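Local coordinates for DTDP-4-dehydrorhamnose reductase, rfbD ortholog (Clostridium acetobutylicum, PDB 1VL0), which probably catalyses the last step of dTDP-L-rhamnose synthesis, the nicotinamide-dependent reduction of dTDP-6-deoxy-L-lyxo-4-hexulose, at residues K154-R159 against K206-K211; E27-L32 against V39-V44; G105-Q110 against K211-F216. One frame throughout, in Å; residues are numbered along the deposited sequence.

In the fold
All three contacts reach the same largely parallel sheet, the core of a Rossmann-type nucleotide-binding fold. Contact 2 comes first along the chain. It packs helix 23-32 on strand 37-42 beside the adenosine half of the bound NADH. Contacts 1 and 3 lie about 16 and 17 Å from it, centre to centre, and do not touch it. Their own centres are about 4 Å apart, and they share Lys211. Both segments of contact 1 fall between strand 107-113 and the end of contact 3. Strand 155-164 sits between strands 107-113 and 214-217. Tyr156 OH, in contact 1, is hydrogen-bonded to Glu107, in contact 3. Contact 2 lies at the NADH site; contacts 1 and 3 meet the second subunit.

Contact 1: residues K154-R159 against K206-K211; sequences KYYIVR and KVIDEK
Tyr156 carries most of this contact, set against Val207, Ile208 and Lys211 at the end of helix 197-210. Before it in the chain, Lys154 reaches the second segment through water. Its NZ and that of Lys211 both donate to one water, the Lys154 bond being weak. The two NZ atoms stay 5.4 Å apart, and the carboxylate of Glu107 nearby probably offsets their like charges. Lys154 NZ is also hydrogen-bonded to Tyr213 OH and to Ser103 OG of the second subunit. The Tyr156 ring then projects toward the helix: chi1 -48° sets CG anti to the carbonyl carbon and swings the ring across Val207 and Ile208. Its CD2 meets Val207 CG2 at 3.7 Å, and its CE2 comes within 3.3 Å of Val207 O. Ile208 CG1 covers one ring face, 4.2 Å from Tyr156 CE1. The phenol oxygen lies 3.3 Å from Lys211 CA, where a Schellman motif ends the helix. That oxygen is buried and is satisfied by a hydrogen bond to Glu107. Strand 155-164 runs between strands 107-113 and 214-217, and helix 197-210 lies over this face of the sheet. Val109 touches both Tyr156 and Ile208, while Val207 also packs on Phe216.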
loop_
_atom_site.group_PDB
_atom_site.type_symbol
_atom_site.label_atom_id
_atom_site.label_comp_id
_atom_site.label_asym_id
_atom_site.label_seq_id
_atom_site.Cartn_x
_atom_site.Cartn_y
_atom_site.Cartn_z
ATOM N N LYS A 154 0.340 3.433 -12.934
ATOM C CA LYS A 154 -0.470 4.337 -13.735
ATOM C C LYS A 154 -1.948 4.082 -13.485
ATOM O O LYS A 154 -2.651 3.555 -14.318
ATOM C CB LYS A 154 -0.100 4.275 -15.234
ATOM C CG LYS A 154 1.286 4.837 -15.511
ATOM C CD LYS A 154 1.662 4.897 -17.042
ATOM C CE LYS A 154 2.839 5.874 -17.271
ATOM N NZ LYS A 154 2.515 7.300 -16.939
ATOM N N TYR A 155 -2.426 4.477 -12.288
ATOM C CA TYR A 155 -3.785 4.258 -11.906
ATOM C C TYR A 155 -4.545 5.557 -11.627
ATOM O O TYR A 155 -3.981 6.571 -11.206
ATOM C CB TYR A 155 -3.897 3.329 -10.652
ATOM C CG TYR A 155 -3.489 4.006 -9.397
ATOM C CD1 TYR A 155 -2.178 3.969 -8.980
ATOM C CD2 TYR A 155 -4.410 4.694 -8.614
ATOM C CE1 TYR A 155 -1.790 4.617 -7.816
ATOM C CE2 TYR A 155 -4.021 5.367 -7.464
ATOM C CZ TYR A 155 -2.714 5.329 -7.078
ATOM O OH TYR A 155 -2.307 5.972 -5.917
ATOM N N TYR A 156 -5.864 5.474 -11.818
ATOM C CA TYR A 156 -6.811 6.510 -11.390
ATOM C C TYR A 156 -7.955 5.763 -10.705
ATOM O O TYR A 156 -8.539 4.872 -11.252
ATOM C CB TYR A 156 -7.382 7.303 -12.549
ATOM C CG TYR A 156 -6.415 7.838 -13.588
ATOM C CD1 TYR A 156 -5.997 7.045 -14.642
ATOM C CD2 TYR A 156 -5.981 9.150 -13.551
ATOM C CE1 TYR A 156 -5.171 7.552 -15.633
ATOM C CE2 TYR A 156 -5.141 9.649 -14.521
ATOM C CZ TYR A 156 -4.770 8.852 -15.572
ATOM O OH TYR A 156 -3.901 9.355 -16.534
ATOM N N ILE A 157 -8.221 6.096 -9.463
ATOM C CA ILE A 157 -9.410 5.557 -8.774
ATOM C C ILE A 157 -10.341 6.726 -8.628
ATOM O O ILE A 157 -9.947 7.753 -8.080
ATOM C CB ILE A 157 -9.029 4.928 -7.427
ATOM C CG1 ILE A 157 -8.264 3.597 -7.674
ATOM C CG2 ILE A 157 -10.253 4.650 -6.534
ATOM C CD1 ILE A 157 -7.473 3.188 -6.518
ATOM N N VAL A 158 -11.555 6.580 -9.155
ATOM C CA VAL A 158 -12.557 7.647 -9.121
ATOM C C VAL A 158 -13.810 7.151 -8.382
ATOM O O VAL A 158 -14.526 6.263 -8.891
ATOM C CB VAL A 158 -12.919 8.136 -10.524
ATOM C CG1 VAL A 158 -13.907 9.333 -10.446
ATOM C CG2 VAL A 158 -11.624 8.551 -11.330
ATOM N N ARG A 159 -13.984 7.617 -7.143
ATOM C CA ARG A 159 -15.110 7.227 -6.305
ATOM C C ARG A 159 -16.304 8.082 -6.623
ATOM O O ARG A 159 -16.222 9.303 -6.626
ATOM C CB ARG A 159 -14.785 7.353 -4.806
ATOM C CG ARG A 159 -13.575 6.585 -4.367
ATOM C CD ARG A 159 -13.492 6.501 -2.858
ATOM N NE ARG A 159 -12.315 5.747 -2.409
ATOM C CZ ARG A 159 -11.430 6.123 -1.505
ATOM N NH1 ARG A 159 -11.520 7.288 -0.883
ATOM N NH2 ARG A 159 -10.429 5.295 -1.230
ATOM N N LYS A 206 -11.021 13.958 -18.214
ATOM C CA LYS A 206 -10.108 15.046 -17.822
ATOM C C LYS A 206 -8.801 14.530 -17.154
ATOM O O LYS A 206 -7.695 14.915 -17.547
ATOM C CB LYS A 206 -10.823 15.984 -16.834
ATOM C CG LYS A 206 -10.006 17.169 -16.251
ATOM C CD LYS A 206 -10.787 17.830 -15.015
ATOM C CE LYS A 206 -10.027 19.012 -14.294
ATOM N NZ LYS A 206 -9.446 19.972 -15.360
ATOM N N VAL A 207 -8.929 13.718 -16.109
ATOM C CA VAL A 207 -7.741 13.234 -15.407
ATOM C C VAL A 207 -6.856 12.393 -16.318
ATOM O O VAL A 207 -5.643 12.470 -16.226
ATOM C CB VAL A 207 -8.026 12.513 -14.085
ATOM C CG1 VAL A 207 -8.706 13.491 -13.098
ATOM C CG2 VAL A 207 -8.872 11.268 -14.270
ATOM N N ILE A 208 -7.441 11.573 -17.168
ATOM C CA ILE A 208 -6.639 10.824 -18.167
ATOM C C ILE A 208 -5.840 11.759 -19.054
ATOM O O ILE A 208 -4.665 11.561 -19.345
ATOM C CB ILE A 208 -7.545 9.933 -19.058
ATOM C CG1 ILE A 208 -8.170 8.800 -18.237
ATOM C CG2 ILE A 208 -6.809 9.332 -20.229
ATOM C CD1 ILE A 208 -9.278 8.074 -19.078
ATOM N N ASP A 209 -6.515 12.762 -19.539
ATOM C CA ASP A 209 -5.909 13.735 -20.408
ATOM C C ASP A 209 -4.705 14.421 -19.761
ATOM O O ASP A 209 -3.733 14.704 -20.418
ATOM C CB ASP A 209 -6.959 14.789 -20.709
ATOM C CG ASP A 209 -6.860 15.310 -22.077
ATOM O OD1 ASP A 209 -5.924 16.107 -22.350
ATOM O OD2 ASP A 209 -7.713 14.983 -22.935
ATOM N N GLU A 210 -4.820 14.733 -18.461
ATOM C CA GLU A 210 -3.779 15.415 -17.687
ATOM C C GLU A 210 -2.667 14.503 -17.170
ATOM O O GLU A 210 -1.650 14.993 -16.671
ATOM C CB GLU A 210 -4.429 16.105 -16.459
ATOM C CG GLU A 210 -5.439 17.173 -16.864
ATOM C CD GLU A 210 -6.301 17.678 -15.742
ATOM O OE1 GLU A 210 -6.363 17.054 -14.650
ATOM O OE2 GLU A 210 -6.956 18.713 -15.987
ATOM N N LYS A 211 -2.898 13.198 -17.234
ATOM C CA LYS A 211 -2.126 12.189 -16.467
ATOM C C LYS A 211 -2.034 12.514 -14.971
ATOM O O LYS A 211 -0.974 12.447 -14.356
ATOM C CB LYS A 211 -0.779 11.976 -17.123
ATOM C CG LYS A 211 -0.954 11.301 -18.484
ATOM C CD LYS A 211 0.327 10.682 -18.963
ATOM C CE LYS A 211 0.282 10.317 -20.444
ATOM N NZ LYS A 211 -0.749 9.320 -20.776
HETATM O O HOH W 1 0.825 6.808 -19.715
#

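Contact 2: residues E27-L32 against V39-V44; sequences EIQKQL and VIPTDV. With NAI (1,4-dihydronicotinamide adenine dinucleotide), chain D.
Helix 27-32 and strand 39-42 run almost antiparallel (162°) with their axes 10.2 Å apart, and Gln29 and Leu32 meet Val39 and Pro41 between them. Leu32 CD1 packs on Val39 CG2 at 3.7 Å. The Leu32 CB lies against the same methyl. Val39 thus lies beneath Leu32, near the C-terminal part of helix 23-32. Gln29 stretches out along the strand and crosses Pro41 at about a right angle. Its CD rests 3.7 Å from Pro41 CB, so the flat amide group lies against the proline ring. Past the strand, Asp43 turns its carboxylate to the cofactor. OD1 of Asp43 accepts from the ribose hydroxyl O2B of NADH at 2.5 Å, and OD2 accepts from O3B at 2.6 Å. Asp43 OD1 also takes the backbone N-H of Val44 on its anti side, somewhat out of the carboxylate plane, and Asn21 N bonds OD2. These bonds should fix the rotation of the carboxylate. Val44 CB lies 3.8 Å from C6A of the adenine. Strand 13-18, helix 23-32 and strand 37-42 form the first beta-alpha-beta unit of a Rossmann fold. An acidic residue after the second strand, gripping both adenosine ribose hydroxyls, is the classic NADH-binding feature of that fold.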
loop_
_atom_site.group_PDB
_atom_site.type_symbol
_atom_site.label_atom_id
_atom_site.label_comp_id
_atom_site.label_asym_id
_atom_site.label_seq_id
_atom_site.Cartn_x
_atom_site.Cartn_y
_atom_site.Cartn_z
ATOM N N GLU A 27 -22.134 6.771 -21.251
ATOM C CA GLU A 27 -21.826 8.170 -21.290
ATOM C C GLU A 27 -20.407 8.450 -21.793
ATOM O O GLU A 27 -20.180 9.401 -22.558
ATOM C CB GLU A 27 -22.113 8.819 -19.968
ATOM C CG GLU A 27 -21.914 10.336 -19.953
ATOM C CD GLU A 27 -22.792 11.152 -20.926
ATOM O OE1 GLU A 27 -23.906 10.715 -21.363
ATOM O OE2 GLU A 27 -22.378 12.286 -21.266
ATOM N N ILE A 28 -19.451 7.602 -21.412
ATOM C CA ILE A 28 -18.089 7.781 -21.854
ATOM C C ILE A 28 -18.011 7.570 -23.362
ATOM O O ILE A 28 -17.356 8.334 -24.072
ATOM C CB ILE A 28 -17.187 6.811 -21.116
ATOM C CG1 ILE A 28 -17.052 7.258 -19.649
ATOM C CG2 ILE A 28 -15.809 6.756 -21.765
ATOM C CD1 ILE A 28 -16.178 6.384 -18.773
ATOM N N GLN A 29 -18.682 6.534 -23.851
ATOM C CA GLN A 29 -18.719 6.307 -25.304
ATOM C C GLN A 29 -19.255 7.556 -26.011
ATOM O O GLN A 29 -18.691 8.001 -26.991
ATOM C CB GLN A 29 -19.590 5.105 -25.634
ATOM C CG GLN A 29 -18.950 3.838 -25.252
ATOM C CD GLN A 29 -19.741 2.631 -25.646
ATOM O OE1 GLN A 29 -20.435 2.021 -24.813
ATOM N NE2 GLN A 29 -19.647 2.273 -26.901
ATOM N N LYS A 30 -20.321 8.138 -25.450
ATOM C CA LYS A 30 -20.964 9.301 -26.028
ATOM C C LYS A 30 -20.049 10.532 -26.024
ATOM O O LYS A 30 -19.937 11.219 -27.043
ATOM C CB LYS A 30 -22.255 9.579 -25.286
ATOM C CG LYS A 30 -23.033 10.783 -25.744
ATOM C CD LYS A 30 -24.433 10.705 -25.145
ATOM C CE LYS A 30 -25.130 12.049 -25.103
ATOM N NZ LYS A 30 -26.481 11.881 -24.469
ATOM N N GLN A 31 -19.341 10.772 -24.927
ATOM C CA GLN A 31 -18.413 11.898 -24.858
ATOM C C GLN A 31 -17.146 11.694 -25.695
ATOM O O GLN A 31 -16.452 12.660 -26.017
ATOM C CB GLN A 31 -18.061 12.212 -23.406
ATOM C CG GLN A 31 -19.239 12.818 -22.595
ATOM C CD GLN A 31 -18.849 13.291 -21.222
ATOM O OE1 GLN A 31 -17.666 13.475 -20.957
ATOM N NE2 GLN A 31 -19.829 13.488 -20.326
ATOM N N LEU A 32 -16.837 10.455 -26.061
ATOM C CA LEU A 32 -15.682 10.175 -26.897
ATOM C C LEU A 32 -16.002 10.124 -28.396
ATOM O O LEU A 32 -15.107 10.062 -29.208
ATOM C CB LEU A 32 -15.028 8.850 -26.467
ATOM C CG LEU A 32 -14.226 8.857 -25.170
ATOM C CD1 LEU A 32 -13.785 7.464 -24.818
ATOM C CD2 LEU A 32 -13.039 9.804 -25.206
ATOM N N VAL A 39 -12.177 3.632 -29.534
ATOM C CA VAL A 39 -12.857 3.072 -28.359
ATOM C C VAL A 39 -13.246 1.616 -28.607
ATOM O O VAL A 39 -13.825 1.295 -29.647
ATOM C CB VAL A 39 -14.148 3.856 -28.012
ATOM C CG1 VAL A 39 -14.826 3.284 -26.816
ATOM C CG2 VAL A 39 -13.859 5.311 -27.830
ATOM N N ILE A 40 -12.939 0.762 -27.630
ATOM C CA ILE A 40 -13.287 -0.645 -27.670
ATOM C C ILE A 40 -14.218 -0.922 -26.506
ATOM O O ILE A 40 -13.752 -1.172 -25.396
ATOM C CB ILE A 40 -12.019 -1.509 -27.505
ATOM C CG1 ILE A 40 -10.974 -1.088 -28.535
ATOM C CG2 ILE A 40 -12.350 -2.993 -27.630
ATOM C CD1 ILE A 40 -9.617 -1.560 -28.225
ATOM N N PRO A 41 -15.521 -0.895 -26.746
ATOM C CA PRO A 41 -16.479 -1.146 -25.690
ATOM C C PRO A 41 -16.702 -2.633 -25.515
ATOM O O PRO A 41 -16.887 -3.350 -26.498
ATOM C CB PRO A 41 -17.737 -0.447 -26.188
ATOM C CG PRO A 41 -17.621 -0.499 -27.692
ATOM C CD PRO A 41 -16.175 -0.633 -28.050
ATOM N N THR A 42 -16.682 -3.096 -24.272
ATOM C CA THR A 42 -16.937 -4.479 -23.996
ATOM C C THR A 42 -17.856 -4.562 -22.829
ATOM O O THR A 42 -17.800 -3.738 -21.886
ATOM C CB THR A 42 -15.614 -5.312 -23.672
ATOM O OG1 THR A 42 -14.953 -4.786 -22.521
ATOM C CG2 THR A 42 -14.564 -5.212 -24.764
ATOM N N ASP A 43 -18.670 -5.597 -22.861
ATOM C CA ASP A 43 -19.371 -6.029 -21.687
ATOM C C ASP A 43 -19.143 -7.522 -21.538
ATOM O O ASP A 43 -18.318 -8.125 -22.273
ATOM C CB ASP A 43 -20.851 -5.588 -21.738
ATOM C CG ASP A 43 -21.365 -5.166 -20.368
ATOM O OD1 ASP A 43 -21.532 -6.066 -19.481
ATOM O OD2 ASP A 43 -21.598 -3.971 -20.077
ATOM N N VAL A 44 -19.826 -8.138 -20.589
ATOM C CA VAL A 44 -19.430 -9.466 -20.106
ATOM C C VAL A 44 -19.337 -10.500 -21.217
ATOM O O VAL A 44 -18.499 -11.405 -21.172
ATOM C CB VAL A 44 -20.327 -9.939 -18.916
ATOM C CG1 VAL A 44 -21.797 -10.001 -19.313
ATOM C CG2 VAL A 44 -19.837 -11.260 -18.342
HETATM P PA NAI D . -24.246 -0.320 -14.345
HETATM O O1A NAI D . -24.824 -1.310 -13.372
HETATM O O2A NAI D . -25.273 0.580 -14.988
HETATM O O5B NAI D . -23.347 -1.160 -15.375
HETATM C C5B NAI D . -22.385 -2.044 -14.835
HETATM C C4B NAI D . -21.935 -3.061 -15.876
HETATM O O4B NAI D . -21.273 -4.146 -15.230
HETATM C C3B NAI D . -23.053 -3.729 -16.674
HETATM O O3B NAI D . -22.995 -3.338 -18.033
HETATM C C2B NAI D . -22.754 -5.222 -16.476
HETATM O O2B NAI D . -23.176 -6.074 -17.533
HETATM C C1B NAI D . -21.244 -5.146 -16.230
HETATM N N9A NAI D . -20.533 -6.375 -15.832
HETATM C C8A NAI D . -20.935 -7.236 -14.849
HETATM N N7A NAI D . -20.053 -8.255 -14.793
HETATM C C5A NAI D . -19.094 -8.090 -15.733
HETATM C C6A NAI D . -17.980 -8.857 -16.078
HETATM N N6A NAI D . -17.712 -9.994 -15.455
HETATM N N1A NAI D . -17.158 -8.429 -17.096
HETATM C C2A NAI D . -17.439 -7.232 -17.762
HETATM N N3A NAI D . -18.550 -6.490 -17.446
HETATM C C4A NAI D . -19.377 -6.898 -16.421
HETATM O O3 NAI D . -23.102 0.507 -13.585
HETATM P PN NAI D . -23.049 2.106 -13.331
HETATM O O1N NAI D . -22.446 2.800 -14.485
HETATM O O2N NAI D . -24.300 2.506 -12.649
HETATM O O5D NAI D . -21.808 2.122 -12.293
HETATM C C5D NAI D . -20.517 2.465 -12.778
HETATM C C4D NAI D . -19.531 2.431 -11.641
HETATM O O4D NAI D . -19.910 3.341 -10.586
HETATM C C3D NAI D . -19.400 1.041 -11.021
HETATM O O3D NAI D . -18.022 0.801 -10.969
HETATM C C2D NAI D . -20.021 1.154 -9.629
HETATM O O2D NAI D . -19.474 0.341 -8.595
HETATM C C1D NAI D . -19.790 2.643 -9.345
HETATM N N1N NAI D . -20.762 3.225 -8.422
HETATM C C2N NAI D . -22.052 3.430 -8.856
HETATM C C3N NAI D . -22.957 4.011 -7.969
HETATM C C7N NAI D . -24.429 3.942 -8.245
HETATM O O7N NAI D . -25.263 4.790 -7.502
HETATM N N7N NAI D . -24.911 3.099 -9.167
HETATM C C4N NAI D . -22.542 4.372 -6.680
HETATM C C5N NAI D . -21.232 4.155 -6.254
HETATM C C6N NAI D . -20.358 3.570 -7.166
#

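Contact 3: residues G105-Q110 against K211-F216; sequences GAEIVQ and KNYGTF
Glu107 holds out its carboxylate to Tyr213 and Lys211. The Tyr213 hydroxyl donates to Glu107 OE2 at 2.6 Å, but the geometry makes this a weak bond. The carboxylate and ring planes stand 80° apart, and Glu107 OE2 also comes within 3.1 Å of Tyr213 CE1. Lys211 NZ forms a long salt bridge to Glu107 OE2 at 3.7 Å. A water bridges the pair: it donates to Glu107 OE1 at 2.6 Å and accepts from Lys211 NZ. The stronger partner of Glu107 OE2 is the hydroxyl of Tyr156, so two phenols and a lysine gather at one buried oxygen. Such surroundings would favour the charged form of the carboxylate. Glu107 reaches them with an extended chain (chi2 179°).

Glu107 starts strand 107-113 of the Rossmann sheet. Strand 155-164 separates it from strand 214-217, and the side chains of Glu107 and Tyr213 meet near the start of that middle strand.

Further out, Tyr213 OH is hydrogen-bonded to Lys154 NZ. The ring of Tyr213 meets that of Tyr156 with the planes at about 35°. On one face, the carbonyl carbon of Lys211 sits 4.0 Å above the Tyr213 ring plane, toward its rim. Glu107 is itself set by backbone bonds to Asn65 and Val67. A Schellman motif at Gly105, ending helix 83-104, leads into its strand. On the other segment, Lys95 of the second subunit bonds Tyr213 O and Asn212 OD1, and Leu151 of that subunit packs on Tyr213.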
loop_
_atom_site.group_PDB
_atom_site.type_symbol
_atom_site.label_atom_id
_atom_site.label_comp_id
_atom_site.label_asym_id
_atom_site.label_seq_id
_atom_site.Cartn_x
_atom_site.Cartn_y
_atom_site.Cartn_z
ATOM N N GLY A 105 1.770 -1.770 -20.703
ATOM C CA GLY A 105 2.068 -0.361 -20.454
ATOM C C GLY A 105 0.843 0.536 -20.374
ATOM O O GLY A 105 0.990 1.776 -20.465
ATOM N N ALA A 106 -0.343 -0.052 -20.155
ATOM C CA ALA A 106 -1.568 0.713 -20.143
ATOM C C ALA A 106 -1.915 1.293 -18.766
ATOM O O ALA A 106 -1.533 0.763 -17.730
ATOM C CB ALA A 106 -2.725 -0.113 -20.690
ATOM N N GLU A 107 -2.646 2.402 -18.796
ATOM C CA GLU A 107 -3.196 3.087 -17.588
ATOM C C GLU A 107 -4.492 2.410 -17.262
ATOM O O GLU A 107 -5.097 1.796 -18.117
ATOM C CB GLU A 107 -3.525 4.546 -17.920
ATOM C CG GLU A 107 -2.365 5.398 -18.441
ATOM C CD GLU A 107 -2.818 6.817 -18.754
ATOM O OE1 GLU A 107 -3.483 7.000 -19.783
ATOM O OE2 GLU A 107 -2.558 7.742 -17.964
ATOM N N ILE A 108 -4.919 2.495 -16.020
ATOM C CA ILE A 108 -6.184 1.955 -15.658
ATOM C C ILE A 108 -6.991 2.972 -14.861
ATOM O O ILE A 108 -6.485 3.556 -13.890
ATOM C CB ILE A 108 -6.061 0.596 -14.891
ATOM C CG1 ILE A 108 -7.450 0.160 -14.407
ATOM C CG2 ILE A 108 -5.109 0.668 -13.680
ATOM C CD1 ILE A 108 -7.581 -1.228 -14.038
ATOM N N VAL A 109 -8.248 3.193 -15.278
ATOM C CA VAL A 109 -9.202 3.927 -14.461
ATOM C C VAL A 109 -10.116 2.896 -13.841
ATOM O O VAL A 109 -10.700 2.074 -14.508
ATOM C CB VAL A 109 -10.067 4.933 -15.227
ATOM C CG1 VAL A 109 -11.036 5.628 -14.331
ATOM C CG2 VAL A 109 -9.202 5.989 -15.905
ATOM N N GLN A 110 -10.242 2.977 -12.532
ATOM C CA GLN A 110 -11.152 2.107 -11.755
ATOM C C GLN A 110 -12.210 2.969 -11.034
ATOM O O GLN A 110 -11.887 3.837 -10.206
ATOM C CB GLN A 110 -10.334 1.373 -10.722
ATOM C CG GLN A 110 -11.134 0.683 -9.603
ATOM C CD GLN A 110 -12.016 -0.421 -10.127
ATOM O OE1 GLN A 110 -11.871 -0.882 -11.274
ATOM N NE2 GLN A 110 -12.928 -0.864 -9.284
ATOM N N LYS A 211 -2.898 13.198 -17.234
ATOM C CA LYS A 211 -2.126 12.189 -16.467
ATOM C C LYS A 211 -2.034 12.514 -14.971
ATOM O O LYS A 211 -0.974 12.447 -14.356
ATOM C CB LYS A 211 -0.779 11.976 -17.123
ATOM C CG LYS A 211 -0.954 11.301 -18.484
ATOM C CD LYS A 211 0.327 10.682 -18.963
ATOM C CE LYS A 211 0.282 10.317 -20.444
ATOM N NZ LYS A 211 -0.749 9.320 -20.776
ATOM N N ASN A 212 -3.200 12.869 -14.418
ATOM C CA ASN A 212 -3.368 13.317 -13.031
ATOM C C ASN A 212 -3.756 12.069 -12.249
ATOM O O ASN A 212 -4.893 11.815 -11.980
ATOM C CB ASN A 212 -4.436 14.387 -12.993
ATOM C CG ASN A 212 -4.484 15.154 -11.658
ATOM O OD1 ASN A 212 -3.648 14.960 -10.740
ATOM N ND2 ASN A 212 -5.487 16.021 -11.551
ATOM N N TYR A 213 -2.752 11.246 -11.948
ATOM C CA TYR A 213 -2.968 9.920 -11.367
ATOM C C TYR A 213 -3.328 10.043 -9.910
ATOM O O TYR A 213 -2.998 11.044 -9.251
ATOM C CB TYR A 213 -1.706 9.078 -11.485
ATOM C CG TYR A 213 -1.304 8.769 -12.892
ATOM C CD1 TYR A 213 -2.013 7.884 -13.643
ATOM C CD2 TYR A 213 -0.183 9.326 -13.449
ATOM C CE1 TYR A 213 -1.614 7.590 -14.973
ATOM C CE2 TYR A 213 0.223 9.015 -14.799
ATOM C CZ TYR A 213 -0.516 8.156 -15.527
ATOM O OH TYR A 213 -0.166 7.811 -16.848
ATOM N N GLY A 214 -3.979 9.017 -9.394
ATOM C CA GLY A 214 -4.300 8.984 -7.987
ATOM C C GLY A 214 -5.739 8.618 -7.730
ATOM O O GLY A 214 -6.424 8.112 -8.596
ATOM N N THR A 215 -6.189 8.924 -6.528
ATOM C CA THR A 215 -7.529 8.661 -6.111
ATOM C C THR A 215 -8.324 9.952 -6.014
ATOM O O THR A 215 -7.898 10.880 -5.331
ATOM C CB THR A 215 -7.500 7.924 -4.754
ATOM O OG1 THR A 215 -6.857 6.640 -4.933
ATOM C CG2 THR A 215 -8.902 7.613 -4.226
ATOM N N PHE A 216 -9.482 9.974 -6.680
ATOM C CA PHE A 216 -10.352 11.150 -6.724
ATOM C C PHE A 216 -11.761 10.795 -6.288
ATOM O O PHE A 216 -12.286 9.808 -6.723
ATOM C CB PHE A 216 -10.445 11.715 -8.142
ATOM C CG PHE A 216 -9.110 12.162 -8.688
ATOM C CD1 PHE A 216 -8.228 11.235 -9.229
ATOM C CD2 PHE A 216 -8.705 13.487 -8.576
ATOM C CE1 PHE A 216 -6.911 11.664 -9.749
ATOM C CE2 PHE A 216 -7.437 13.891 -9.067
ATOM C CZ PHE A 216 -6.558 12.980 -9.606
HETATM O O HOH W 2 -3.280 9.485 -20.613
#